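Long-range contacts in rhamnonate dehydratase (Gibberella zeae PH-1, PDB 3FXG), which probably catalyses the magnesium-dependent dehydration of L-rhamnonate, as expected of an acid-sugar dehydratase of the enolase superfamily: residues V229-I233 with A260-R264; V186-F190 with N202-L206; P151-I156 with H333-S337. All blocks are in the same frame, centred on the assembly; numbering follows the deposited sequence.

In the fold
Contacts 1 and 2 lie in series on the enolase C-terminal barrel, their centres 18 Å apart, and they touch: Tyr231 OH, on the helix of contact 1, probably hydrogen-bonds Asn202 ND2 of contact 2 at 3.0 Å. Contact 2 is the nearer to the active site, with the side chain of Pro187 about 9 Å from the magnesium ion held by Asp222, Glu248 and Glu275. In contact 1 the side chain of Thr232 is about 14 Å from the bound magnesium ion. Contact 3 closes a long loop of chain in which both others are nested. Its centre is about 36 Å from either of theirs, and contact 2 lies across the chain's centre from it.

Contact 1: V229-I233 with A260-R264; sequences VSYTI and ALIKR
An apolar helix-helix contact joins Val229-Ile233 to Ala260-Arg264 on the outer layer of the C-terminal barrel, where no hydrogen bond crosses between the two segments. The axes run nearly side by side in the same direction, 28° apart, and come within 9.8 Å. Val229 projects at the other helix with CG1 anti to the backbone N (chi1 175°), which brings this methyl to 3.9 Å from Leu261 CB; the two side chains cross at about a right angle. Ile262 reaches back with its extended branch, placing CD1 3.8 Å from Thr232 CG2. The hydroxyl of Thr232 is turned back to the residue just before its helix, where OG1 bonds to Asn228 O, so the methyl is the part offered across the contact.

Such near-parallel packing is what successive helices of a (beta/alpha)8 barrel show: helix 229-238 follows strand 219-222, and helix 259-265 follows strand 246-248. Beneath them, Thr232 and Ile262 both rest on Phe271 of strand 270-273, tying the helix pair to the barrel wall. Ile233 joins in through CD1, which lies 3.9 Å from Leu261 O, so that within this contact it meets backbone; it also packs on Pro267 of a second subunit. The outer edge of the pair is an assembly surface: Val229 and Leu261 both pack on Arg290 of that subunit, and Ser230 OG hydrogen-bonds its Asp293.

Contact 2: V186-F190 with N202-L206; sequences VPLPF and NVEFL
The chain leaves strand 184-187 at Pro187 and passes as a loop beside helix 195-213, with Phe190 and Asn202 the nearest pair of CA atoms, 6.3 Å apart. Asn202 grips this loop with both ends of its amide. OD1 accepts from Phe190 N at 3.0 Å, the donor lying in the carbonyl plane on a lone pair. ND2 gives a nearly straight bond to Phe190 O at 2.9 Å (N-H...O 175°), although it approaches that carbonyl from above its plane, 36° out. Two bonds to one residue fix the rotation of the amide and tell its oxygen from its nitrogen. Around OD1 the packing is tight: Pro189 CG is 3.0 Å away, and Leu188 brings CD1 to 3.4 Å.

About one turn on, Phe205 has CG anti to the backbone N (chi1 173°), and its ring receives Pro189 over one face in a CH-pi contact, with CD 3.9 Å from the centroid. Val186 CG2 meets Phe205 CE2 at 4.0 Å and Leu206 CD2 at 3.8 Å.

These contacts close the first half of a beta-alpha-beta unit of the barrel, in which strand 184-187 is followed by helix 195-213 and strand 219-222. Leu188 and Leu206 both touch Val221 of that last strand, whereas Leu188 and Asn202 share Leu235 of helix 229-238.

Contact 3: P151-I156 with H333-S337; sequences PVYRLI and HFQIS
An enolase-superfamily subunit pairs an N-terminal capping domain with a (beta/alpha)8 barrel, and here the turn at Pro151-Ile156, between helix 128-148 and the barrel strand 163-169, packs on His333-Ser337, which begins on helix 329-335. His333 is pushed in edge-on: its CD2 lies 3.1 Å from Tyr153 N, which sits at the edge of the imidazole near its plane, and 3.6 Å from Val152 CB. The ring's ND1 is bonded instead to Pro329 O within its own helix, and Phe385 meets the imidazole edge-to-face.

His333 CD2 lies at the edge of the Tyr153 ring, near its plane, while the two rings are set obliquely, their planes 57° apart. The tyrosine CG sits between the backbone N and the carbonyl carbon (chi1 82°), carrying the ring past His333 and along to Asp381, which takes the hydroxyl. Tyr153 CB is left packed on Ile336 CG2 at 3.6 Å. Ile156 touches both segment 333-337 and Trp141 of helix 128-148. Where it meets Ser337, its CD1 stands 3.4 Å from OG, a hydroxyl that lies within hydrogen-bonding distance of two backbone carbonyls, 3.2 Å from His333 O and 2.9 Å from Phe334 O.

Contact 1: V229-I233 with A260-R264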
ATOM      1  N   VAL A 229     -16.943 -15.423  -3.099  1.00 12.70           N
ATOM      2  CA  VAL A 229     -15.836 -15.117  -3.997  1.00 12.10           C
ATOM      3  C   VAL A 229     -15.373 -16.248  -4.904  1.00 12.46           C
ATOM      4  O   VAL A 229     -15.313 -16.076  -6.125  1.00 11.22           O
ATOM      5  CB  VAL A 229     -14.622 -14.564  -3.211  1.00 13.07           C
ATOM      6  CG1 VAL A 229     -13.431 -14.374  -4.145  1.00 12.98           C
ATOM      7  CG2 VAL A 229     -14.991 -13.228  -2.575  1.00 11.08           C
ATOM      8  N   SER A 230     -15.038 -17.398  -4.322  1.00 11.36           N
ATOM      9  CA  SER A 230     -14.567 -18.528  -5.119  1.00 12.84           C
ATOM     10  C   SER A 230     -15.589 -19.012  -6.139  1.00 13.42           C
ATOM     11  O   SER A 230     -15.252 -19.245  -7.302  1.00 13.77           O
ATOM     12  CB  SER A 230     -14.178 -19.702  -4.212  1.00 15.59           C
ATOM     13  OG  SER A 230     -13.048 -19.383  -3.421  1.00 21.14           O
ATOM     14  N   TYR A 231     -16.835 -19.170  -5.704  1.00 12.42           N
ATOM     15  CA  TYR A 231     -17.878 -19.647  -6.605  1.00 12.84           C
ATOM     16  C   TYR A 231     -18.116 -18.663  -7.746  1.00 11.70           C
ATOM     17  O   TYR A 231     -18.249 -19.062  -8.905  1.00 11.32           O
ATOM     18  CB  TYR A 231     -19.185 -19.879  -5.845  1.00 12.36           C
ATOM     19  CG  TYR A 231     -20.231 -20.584  -6.677  1.00 13.12           C
ATOM     20  CD1 TYR A 231     -20.257 -21.976  -6.769  1.00 14.56           C
ATOM     21  CD2 TYR A 231     -21.179 -19.858  -7.399  1.00 14.94           C
ATOM     22  CE1 TYR A 231     -21.204 -22.629  -7.560  1.00 16.17           C
ATOM     23  CE2 TYR A 231     -22.123 -20.495  -8.193  1.00 13.78           C
ATOM     24  CZ  TYR A 231     -22.133 -21.881  -8.268  1.00 15.07           C
ATOM     25  OH  TYR A 231     -23.076 -22.510  -9.045  1.00 15.47           O
ATOM     26  N   THR A 232     -18.167 -17.377  -7.416  1.00 11.46           N
ATOM     27  CA  THR A 232     -18.376 -16.345  -8.426  1.00 12.05           C
ATOM     28  C   THR A 232     -17.270 -16.414  -9.471  1.00 10.86           C
ATOM     29  O   THR A 232     -17.532 -16.381 -10.674  1.00 10.55           O
ATOM     30  CB  THR A 232     -18.377 -14.935  -7.800  1.00 11.14           C
ATOM     31  OG1 THR A 232     -19.476 -14.819  -6.888  1.00 11.88           O
ATOM     32  CG2 THR A 232     -18.515 -13.868  -8.882  1.00 10.80           C
ATOM     33  N   ILE A 233     -16.029 -16.514  -9.007  1.00 10.72           N
ATOM     34  CA  ILE A 233     -14.892 -16.587  -9.913  1.00  9.72           C
ATOM     35  C   ILE A 233     -14.976 -17.799 -10.838  1.00 11.03           C
ATOM     36  O   ILE A 233     -14.703 -17.690 -12.035  1.00 11.70           O
ATOM     37  CB  ILE A 233     -13.555 -16.607  -9.116  1.00 10.30           C
ATOM     38  CG1 ILE A 233     -13.295 -15.211  -8.532  1.00 10.23           C
ATOM     39  CG2 ILE A 233     -12.397 -17.021 -10.018  1.00  9.71           C
ATOM     40  CD1 ILE A 233     -12.039 -15.107  -7.678  1.00 10.67           C
ATOM     41  N   ALA A 260     -12.729  -6.897  -4.709  1.00 11.46           N
ATOM     42  CA  ALA A 260     -11.337  -6.626  -5.051  1.00 11.85           C
ATOM     43  C   ALA A 260     -10.720  -7.938  -5.544  1.00 12.10           C
ATOM     44  O   ALA A 260      -9.913  -7.956  -6.481  1.00 10.63           O
ATOM     45  CB  ALA A 260     -10.584  -6.119  -3.828  1.00 14.31           C
ATOM     46  N   LEU A 261     -11.113  -9.034  -4.902  1.00 10.62           N
ATOM     47  CA  LEU A 261     -10.624 -10.361  -5.255  1.00 11.40           C
ATOM     48  C   LEU A 261     -11.269 -10.815  -6.560  1.00 11.03           C
ATOM     49  O   LEU A 261     -10.620 -11.435  -7.407  1.00 10.51           O
ATOM     50  CB  LEU A 261     -10.957 -11.356  -4.140  1.00 11.48           C
ATOM     51  CG  LEU A 261     -10.389 -11.054  -2.748  1.00 12.76           C
ATOM     52  CD1 LEU A 261     -11.037 -11.979  -1.727  1.00 14.44           C
ATOM     53  CD2 LEU A 261      -8.876 -11.236  -2.753  1.00 13.25           C
ATOM     54  N   ILE A 262     -12.550 -10.512  -6.722  1.00 11.04           N
ATOM     55  CA  ILE A 262     -13.252 -10.894  -7.940  1.00 10.52           C
ATOM     56  C   ILE A 262     -12.654 -10.168  -9.143  1.00 11.65           C
ATOM     57  O   ILE A 262     -12.465 -10.763 -10.205  1.00 13.21           O
ATOM     58  CB  ILE A 262     -14.767 -10.590  -7.826  1.00 11.48           C
ATOM     59  CG1 ILE A 262     -15.415 -11.573  -6.842  1.00 11.09           C
ATOM     60  CG2 ILE A 262     -15.437 -10.716  -9.187  1.00 13.25           C
ATOM     61  CD1 ILE A 262     -16.877 -11.295  -6.567  1.00 10.92           C
ATOM     62  N   LYS A 263     -12.337  -8.887  -8.973  1.00 10.50           N
ATOM     63  CA  LYS A 263     -11.754  -8.108 -10.061  1.00 11.01           C
ATOM     64  C   LYS A 263     -10.331  -8.557 -10.392  1.00 10.89           C
ATOM     65  O   LYS A 263      -9.887  -8.434 -11.533  1.00 12.41           O
ATOM     66  CB  LYS A 263     -11.770  -6.619  -9.713  1.00 10.61           C
ATOM     67  CG  LYS A 263     -13.125  -5.941  -9.906  1.00 11.87           C
ATOM     68  CD  LYS A 263     -13.485  -5.826 -11.387  1.00 12.11           C
ATOM     69  CE  LYS A 263     -14.715  -4.951 -11.590  1.00 13.43           C
ATOM     70  NZ  LYS A 263     -15.052  -4.785 -13.034  1.00 14.39           N
ATOM     71  N   ARG A 264      -9.613  -9.075  -9.402  1.00  9.83           N
ATOM     72  CA  ARG A 264      -8.254  -9.549  -9.641  1.00 10.85           C
ATOM     73  C   ARG A 264      -8.322 -10.735 -10.596  1.00 10.66           C
ATOM     74  O   ARG A 264      -7.449 -10.923 -11.442  1.00  8.79           O
ATOM     75  CB  ARG A 264      -7.588  -9.982  -8.327  1.00 11.37           C
ATOM     76  CG  ARG A 264      -6.247 -10.683  -8.525  1.00 15.82           C
ATOM     77  CD  ARG A 264      -5.539 -10.990  -7.203  1.00 15.79           C
ATOM     78  NE  ARG A 264      -6.218 -12.017  -6.416  1.00 15.43           N
ATOM     79  CZ  ARG A 264      -5.797 -12.441  -5.228  1.00 16.06           C
ATOM     80  NH1 ARG A 264      -4.697 -11.927  -4.691  1.00 15.60           N
ATOM     81  NH2 ARG A 264      -6.475 -13.374  -4.573  1.00 15.54           N
TER

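Contact 2: V186-F190 with N202-L206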
ATOM      1  N   VAL A 186     -31.507 -11.892 -16.078  1.00 13.69           N
ATOM      2  CA  VAL A 186     -32.137 -13.102 -15.566  1.00 12.58           C
ATOM      3  C   VAL A 186     -31.626 -13.492 -14.179  1.00 13.44           C
ATOM      4  O   VAL A 186     -30.495 -13.180 -13.807  1.00 13.24           O
ATOM      5  CB  VAL A 186     -31.911 -14.287 -16.542  1.00 11.31           C
ATOM      6  CG1 VAL A 186     -32.523 -13.963 -17.901  1.00 13.30           C
ATOM      7  CG2 VAL A 186     -30.427 -14.561 -16.698  1.00 12.25           C
ATOM      8  N   PRO A 187     -32.468 -14.167 -13.386  1.00 13.80           N
ATOM      9  CA  PRO A 187     -32.052 -14.583 -12.045  1.00 13.57           C
ATOM     10  C   PRO A 187     -31.308 -15.923 -12.074  1.00 14.57           C
ATOM     11  O   PRO A 187     -31.761 -16.879 -12.705  1.00 14.66           O
ATOM     12  CB  PRO A 187     -33.374 -14.655 -11.286  1.00 14.58           C
ATOM     13  CG  PRO A 187     -34.329 -15.123 -12.342  1.00 15.53           C
ATOM     14  CD  PRO A 187     -33.921 -14.344 -13.575  1.00 13.57           C
ATOM     15  N   LEU A 188     -30.157 -15.973 -11.407  1.00 12.82           N
ATOM     16  CA  LEU A 188     -29.352 -17.190 -11.337  1.00 13.11           C
ATOM     17  C   LEU A 188     -30.154 -18.192 -10.515  1.00 13.75           C
ATOM     18  O   LEU A 188     -30.560 -17.897  -9.393  1.00 13.44           O
ATOM     19  CB  LEU A 188     -28.017 -16.903 -10.649  1.00 14.31           C
ATOM     20  CG  LEU A 188     -26.986 -18.031 -10.692  1.00 12.25           C
ATOM     21  CD1 LEU A 188     -26.414 -18.132 -12.099  1.00 12.85           C
ATOM     22  CD2 LEU A 188     -25.875 -17.748  -9.692  1.00 12.40           C
ATOM     23  N   PRO A 189     -30.388 -19.393 -11.062  1.00 14.72           N
ATOM     24  CA  PRO A 189     -31.158 -20.436 -10.381  1.00 13.98           C
ATOM     25  C   PRO A 189     -30.568 -21.209  -9.201  1.00 15.34           C
ATOM     26  O   PRO A 189     -31.288 -21.508  -8.248  1.00 15.04           O
ATOM     27  CB  PRO A 189     -31.550 -21.365 -11.528  1.00 15.00           C
ATOM     28  CG  PRO A 189     -30.355 -21.295 -12.421  1.00 13.81           C
ATOM     29  CD  PRO A 189     -30.039 -19.809 -12.434  1.00 11.99           C
ATOM     30  N   PHE A 190     -29.279 -21.528  -9.237  1.00 16.02           N
ATOM     31  CA  PHE A 190     -28.704 -22.322  -8.152  1.00 16.89           C
ATOM     32  C   PHE A 190     -27.557 -21.686  -7.373  1.00 17.70           C
ATOM     33  O   PHE A 190     -26.734 -20.964  -7.934  1.00 17.67           O
ATOM     34  CB  PHE A 190     -28.286 -23.678  -8.721  1.00 18.02           C
ATOM     35  CG  PHE A 190     -29.362 -24.320  -9.552  1.00 20.70           C
ATOM     36  CD1 PHE A 190     -30.508 -24.835  -8.951  1.00 22.02           C
ATOM     37  CD2 PHE A 190     -29.274 -24.324 -10.941  1.00 20.56           C
ATOM     38  CE1 PHE A 190     -31.554 -25.343  -9.721  1.00 22.79           C
ATOM     39  CE2 PHE A 190     -30.316 -24.828 -11.720  1.00 22.81           C
ATOM     40  CZ  PHE A 190     -31.457 -25.336 -11.108  1.00 21.92           C
ATOM     41  N   ASN A 202     -26.290 -23.948 -13.801  1.00 15.51           N
ATOM     42  CA  ASN A 202     -26.328 -22.495 -13.948  1.00 15.05           C
ATOM     43  C   ASN A 202     -25.790 -22.113 -15.323  1.00 15.69           C
ATOM     44  O   ASN A 202     -26.359 -21.269 -16.010  1.00 15.45           O
ATOM     45  CB  ASN A 202     -25.475 -21.807 -12.876  1.00 13.87           C
ATOM     46  CG  ASN A 202     -26.231 -21.578 -11.584  1.00 15.38           C
ATOM     47  OD1 ASN A 202     -27.443 -21.361 -11.594  1.00 15.44           O
ATOM     48  ND2 ASN A 202     -25.515 -21.597 -10.463  1.00 13.34           N
ATOM     49  N   VAL A 203     -24.684 -22.739 -15.718  1.00 15.33           N
ATOM     50  CA  VAL A 203     -24.074 -22.453 -17.009  1.00 16.58           C
ATOM     51  C   VAL A 203     -25.025 -22.800 -18.151  1.00 17.26           C
ATOM     52  O   VAL A 203     -25.195 -22.014 -19.084  1.00 17.34           O
ATOM     53  CB  VAL A 203     -22.755 -23.243 -17.188  1.00 16.51           C
ATOM     54  CG1 VAL A 203     -22.194 -23.018 -18.593  1.00 17.69           C
ATOM     55  CG2 VAL A 203     -21.739 -22.802 -16.139  1.00 16.84           C
ATOM     56  N   GLU A 204     -25.639 -23.977 -18.069  1.00 18.17           N
ATOM     57  CA  GLU A 204     -26.575 -24.430 -19.097  1.00 19.71           C
ATOM     58  C   GLU A 204     -27.764 -23.482 -19.191  1.00 18.16           C
ATOM     59  O   GLU A 204     -28.262 -23.199 -20.281  1.00 18.40           O
ATOM     60  CB  GLU A 204     -27.058 -25.848 -18.775  1.00 22.52           C
ATOM     61  CG  GLU A 204     -28.123 -26.393 -19.723  1.00 27.14           C
ATOM     62  CD  GLU A 204     -27.766 -26.206 -21.190  1.00 29.08           C
ATOM     63  OE1 GLU A 204     -26.565 -26.267 -21.533  1.00 30.76           O
ATOM     64  OE2 GLU A 204     -28.693 -26.013 -22.005  1.00 31.12           O
ATOM     65  N   PHE A 205     -28.208 -22.999 -18.037  1.00 17.96           N
ATOM     66  CA  PHE A 205     -29.331 -22.070 -17.945  1.00 18.03           C
ATOM     67  C   PHE A 205     -29.039 -20.794 -18.728  1.00 18.08           C
ATOM     68  O   PHE A 205     -29.863 -20.330 -19.526  1.00 16.84           O
ATOM     69  CB  PHE A 205     -29.579 -21.724 -16.475  1.00 18.02           C
ATOM     70  CG  PHE A 205     -30.601 -20.644 -16.260  1.00 18.44           C
ATOM     71  CD1 PHE A 205     -31.960 -20.913 -16.390  1.00 20.19           C
ATOM     72  CD2 PHE A 205     -30.204 -19.361 -15.893  1.00 18.47           C
ATOM     73  CE1 PHE A 205     -32.912 -19.921 -16.150  1.00 21.46           C
ATOM     74  CE2 PHE A 205     -31.145 -18.362 -15.651  1.00 20.05           C
ATOM     75  CZ  PHE A 205     -32.502 -18.642 -15.778  1.00 19.93           C
ATOM     76  N   LEU A 206     -27.861 -20.226 -18.486  1.00 16.61           N
ATOM     77  CA  LEU A 206     -27.448 -19.002 -19.157  1.00 16.84           C
ATOM     78  C   LEU A 206     -27.178 -19.241 -20.641  1.00 17.50           C
ATOM     79  O   LEU A 206     -27.467 -18.385 -21.475  1.00 18.28           O
ATOM     80  CB  LEU A 206     -26.202 -18.425 -18.469  1.00 15.13           C
ATOM     81  CG  LEU A 206     -26.416 -17.980 -17.015  1.00 14.68           C
ATOM     82  CD1 LEU A 206     -25.100 -17.485 -16.419  1.00 15.32           C
ATOM     83  CD2 LEU A 206     -27.474 -16.877 -16.960  1.00 11.96           C
TER

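Contact 3: P151-I156 with H333-S337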
ATOM      1  N   PRO A 151     -42.995  18.668 -11.669  1.00 12.85           N
ATOM      2  CA  PRO A 151     -42.623  17.260 -11.503  1.00 11.80           C
ATOM      3  C   PRO A 151     -41.370  17.264 -10.637  1.00 10.26           C
ATOM      4  O   PRO A 151     -40.613  18.232 -10.661  1.00 10.10           O
ATOM      5  CB  PRO A 151     -42.311  16.802 -12.930  1.00 11.96           C
ATOM      6  CG  PRO A 151     -43.044  17.801 -13.805  1.00 11.31           C
ATOM      7  CD  PRO A 151     -42.841  19.092 -13.071  1.00 12.33           C
ATOM      8  N   VAL A 152     -41.140  16.202  -9.874  1.00 10.74           N
ATOM      9  CA  VAL A 152     -39.954  16.151  -9.018  1.00 11.35           C
ATOM     10  C   VAL A 152     -38.651  16.312  -9.799  1.00 11.86           C
ATOM     11  O   VAL A 152     -37.732  16.996  -9.345  1.00 11.88           O
ATOM     12  CB  VAL A 152     -39.896  14.829  -8.211  1.00  8.77           C
ATOM     13  CG1 VAL A 152     -38.540  14.680  -7.522  1.00  8.94           C
ATOM     14  CG2 VAL A 152     -41.001  14.818  -7.166  1.00  9.83           C
ATOM     15  N   TYR A 153     -38.566  15.703 -10.978  1.00 11.88           N
ATOM     16  CA  TYR A 153     -37.334  15.798 -11.754  1.00 12.22           C
ATOM     17  C   TYR A 153     -36.952  17.239 -12.099  1.00 12.58           C
ATOM     18  O   TYR A 153     -35.770  17.558 -12.217  1.00 13.12           O
ATOM     19  CB  TYR A 153     -37.422  14.919 -13.016  1.00 12.74           C
ATOM     20  CG  TYR A 153     -38.140  15.507 -14.218  1.00 13.72           C
ATOM     21  CD1 TYR A 153     -37.440  16.235 -15.182  1.00 13.33           C
ATOM     22  CD2 TYR A 153     -39.503  15.280 -14.425  1.00 13.74           C
ATOM     23  CE1 TYR A 153     -38.074  16.715 -16.331  1.00 13.65           C
ATOM     24  CE2 TYR A 153     -40.152  15.760 -15.574  1.00 12.50           C
ATOM     25  CZ  TYR A 153     -39.426  16.473 -16.522  1.00 14.59           C
ATOM     26  OH  TYR A 153     -40.037  16.921 -17.672  1.00 15.09           O
ATOM     27  N   ARG A 154     -37.944  18.113 -12.236  1.00 12.33           N
ATOM     28  CA  ARG A 154     -37.675  19.518 -12.551  1.00 12.09           C
ATOM     29  C   ARG A 154     -37.163  20.285 -11.332  1.00 12.38           C
ATOM     30  O   ARG A 154     -36.755  21.443 -11.445  1.00 12.51           O
ATOM     31  CB  ARG A 154     -38.942  20.204 -13.072  1.00 12.15           C
ATOM     32  CG  ARG A 154     -39.407  19.724 -14.431  1.00 13.58           C
ATOM     33  CD  ARG A 154     -38.395  20.052 -15.518  1.00 14.96           C
ATOM     34  NE  ARG A 154     -38.927  19.755 -16.845  1.00 12.95           N
ATOM     35  CZ  ARG A 154     -38.201  19.727 -17.958  1.00 16.14           C
ATOM     36  NH1 ARG A 154     -36.898  19.981 -17.914  1.00 14.35           N
ATOM     37  NH2 ARG A 154     -38.776  19.428 -19.114  1.00 16.43           N
ATOM     38  N   LEU A 155     -37.192  19.636 -10.171  1.00 11.50           N
ATOM     39  CA  LEU A 155     -36.739  20.250  -8.925  1.00 11.99           C
ATOM     40  C   LEU A 155     -35.357  19.759  -8.489  1.00 11.98           C
ATOM     41  O   LEU A 155     -34.758  20.322  -7.576  1.00 11.96           O
ATOM     42  CB  LEU A 155     -37.732  19.951  -7.797  1.00 13.45           C
ATOM     43  CG  LEU A 155     -39.181  20.417  -7.967  1.00 13.25           C
ATOM     44  CD1 LEU A 155     -39.986  20.050  -6.720  1.00 15.42           C
ATOM     45  CD2 LEU A 155     -39.202  21.919  -8.193  1.00 13.39           C
ATOM     46  N   ILE A 156     -34.850  18.718  -9.138  1.00 11.87           N
ATOM     47  CA  ILE A 156     -33.557  18.168  -8.741  1.00 12.09           C
ATOM     48  C   ILE A 156     -32.479  18.151  -9.821  1.00 12.74           C
ATOM     49  O   ILE A 156     -31.605  17.284  -9.816  1.00 12.52           O
ATOM     50  CB  ILE A 156     -33.722  16.737  -8.192  1.00 11.68           C
ATOM     51  CG1 ILE A 156     -34.359  15.838  -9.254  1.00  9.64           C
ATOM     52  CG2 ILE A 156     -34.590  16.758  -6.939  1.00 10.51           C
ATOM     53  CD1 ILE A 156     -34.476  14.381  -8.839  1.00 10.98           C
ATOM     54  N   HIS A 333     -37.749   9.721 -11.991  1.00 10.88           N
ATOM     55  CA  HIS A 333     -37.464  11.141 -11.838  1.00 13.13           C
ATOM     56  C   HIS A 333     -35.997  11.390 -11.521  1.00 13.16           C
ATOM     57  O   HIS A 333     -35.437  12.419 -11.895  1.00 11.70           O
ATOM     58  CB  HIS A 333     -38.348  11.752 -10.747  1.00 12.29           C
ATOM     59  CG  HIS A 333     -39.741  12.063 -11.204  1.00 12.72           C
ATOM     60  ND1 HIS A 333     -40.681  11.087 -11.457  1.00 15.64           N
ATOM     61  CD2 HIS A 333     -40.356  13.246 -11.440  1.00 11.42           C
ATOM     62  CE1 HIS A 333     -41.817  11.655 -11.825  1.00 10.45           C
ATOM     63  NE2 HIS A 333     -41.646  12.965 -11.822  1.00 14.95           N
ATOM     64  N   PHE A 334     -35.378  10.438 -10.836  1.00 12.37           N
ATOM     65  CA  PHE A 334     -33.972  10.563 -10.487  1.00 13.83           C
ATOM     66  C   PHE A 334     -33.087  10.286 -11.702  1.00 13.47           C
ATOM     67  O   PHE A 334     -32.220  11.091 -12.042  1.00 12.29           O
ATOM     68  CB  PHE A 334     -33.623   9.590  -9.360  1.00 14.42           C
ATOM     69  CG  PHE A 334     -32.167   9.575  -9.012  1.00 16.78           C
ATOM     70  CD1 PHE A 334     -31.588  10.643  -8.340  1.00 17.08           C
ATOM     71  CD2 PHE A 334     -31.366   8.500  -9.386  1.00 19.33           C
ATOM     72  CE1 PHE A 334     -30.226  10.644  -8.047  1.00 18.80           C
ATOM     73  CE2 PHE A 334     -30.003   8.494  -9.097  1.00 19.79           C
ATOM     74  CZ  PHE A 334     -29.436   9.569  -8.428  1.00 16.79           C
ATOM     75  N   GLN A 335     -33.310   9.148 -12.354  1.00 13.78           N
ATOM     76  CA  GLN A 335     -32.516   8.760 -13.519  1.00 13.60           C
ATOM     77  C   GLN A 335     -32.513   9.760 -14.663  1.00 13.23           C
ATOM     78  O   GLN A 335     -31.511   9.920 -15.357  1.00 13.97           O
ATOM     79  CB  GLN A 335     -32.991   7.411 -14.075  1.00 15.36           C
ATOM     80  CG  GLN A 335     -32.608   6.205 -13.243  1.00 20.44           C
ATOM     81  CD  GLN A 335     -31.167   6.257 -12.778  1.00 21.12           C
ATOM     82  OE1 GLN A 335     -30.833   7.009 -11.864  1.00 20.89           O
ATOM     83  NE2 GLN A 335     -30.303   5.465 -13.409  1.00 20.37           N
ATOM     84  N   ILE A 336     -33.637  10.432 -14.866  1.00 12.76           N
ATOM     85  CA  ILE A 336     -33.753  11.387 -15.960  1.00 13.81           C
ATOM     86  C   ILE A 336     -33.046  12.715 -15.679  1.00 13.21           C
ATOM     87  O   ILE A 336     -32.831  13.508 -16.593  1.00 13.91           O
ATOM     88  CB  ILE A 336     -35.249  11.676 -16.255  1.00 13.85           C
ATOM     89  CG1 ILE A 336     -35.424  12.190 -17.684  1.00 15.88           C
ATOM     90  CG2 ILE A 336     -35.788  12.697 -15.264  1.00 15.61           C
ATOM     91  CD1 ILE A 336     -35.185  11.130 -18.735  1.00 18.36           C
ATOM     92  N   SER A 337     -32.646  12.936 -14.429  1.00 11.99           N
ATOM     93  CA  SER A 337     -32.045  14.211 -14.041  1.00 12.58           C
ATOM     94  C   SER A 337     -30.561  14.324 -13.716  1.00 11.97           C
ATOM     95  O   SER A 337     -30.057  15.440 -13.566  1.00 13.00           O
ATOM     96  CB  SER A 337     -32.816  14.763 -12.845  1.00 15.27           C
ATOM     97  OG  SER A 337     -32.656  13.908 -11.726  1.00 18.38           O
TER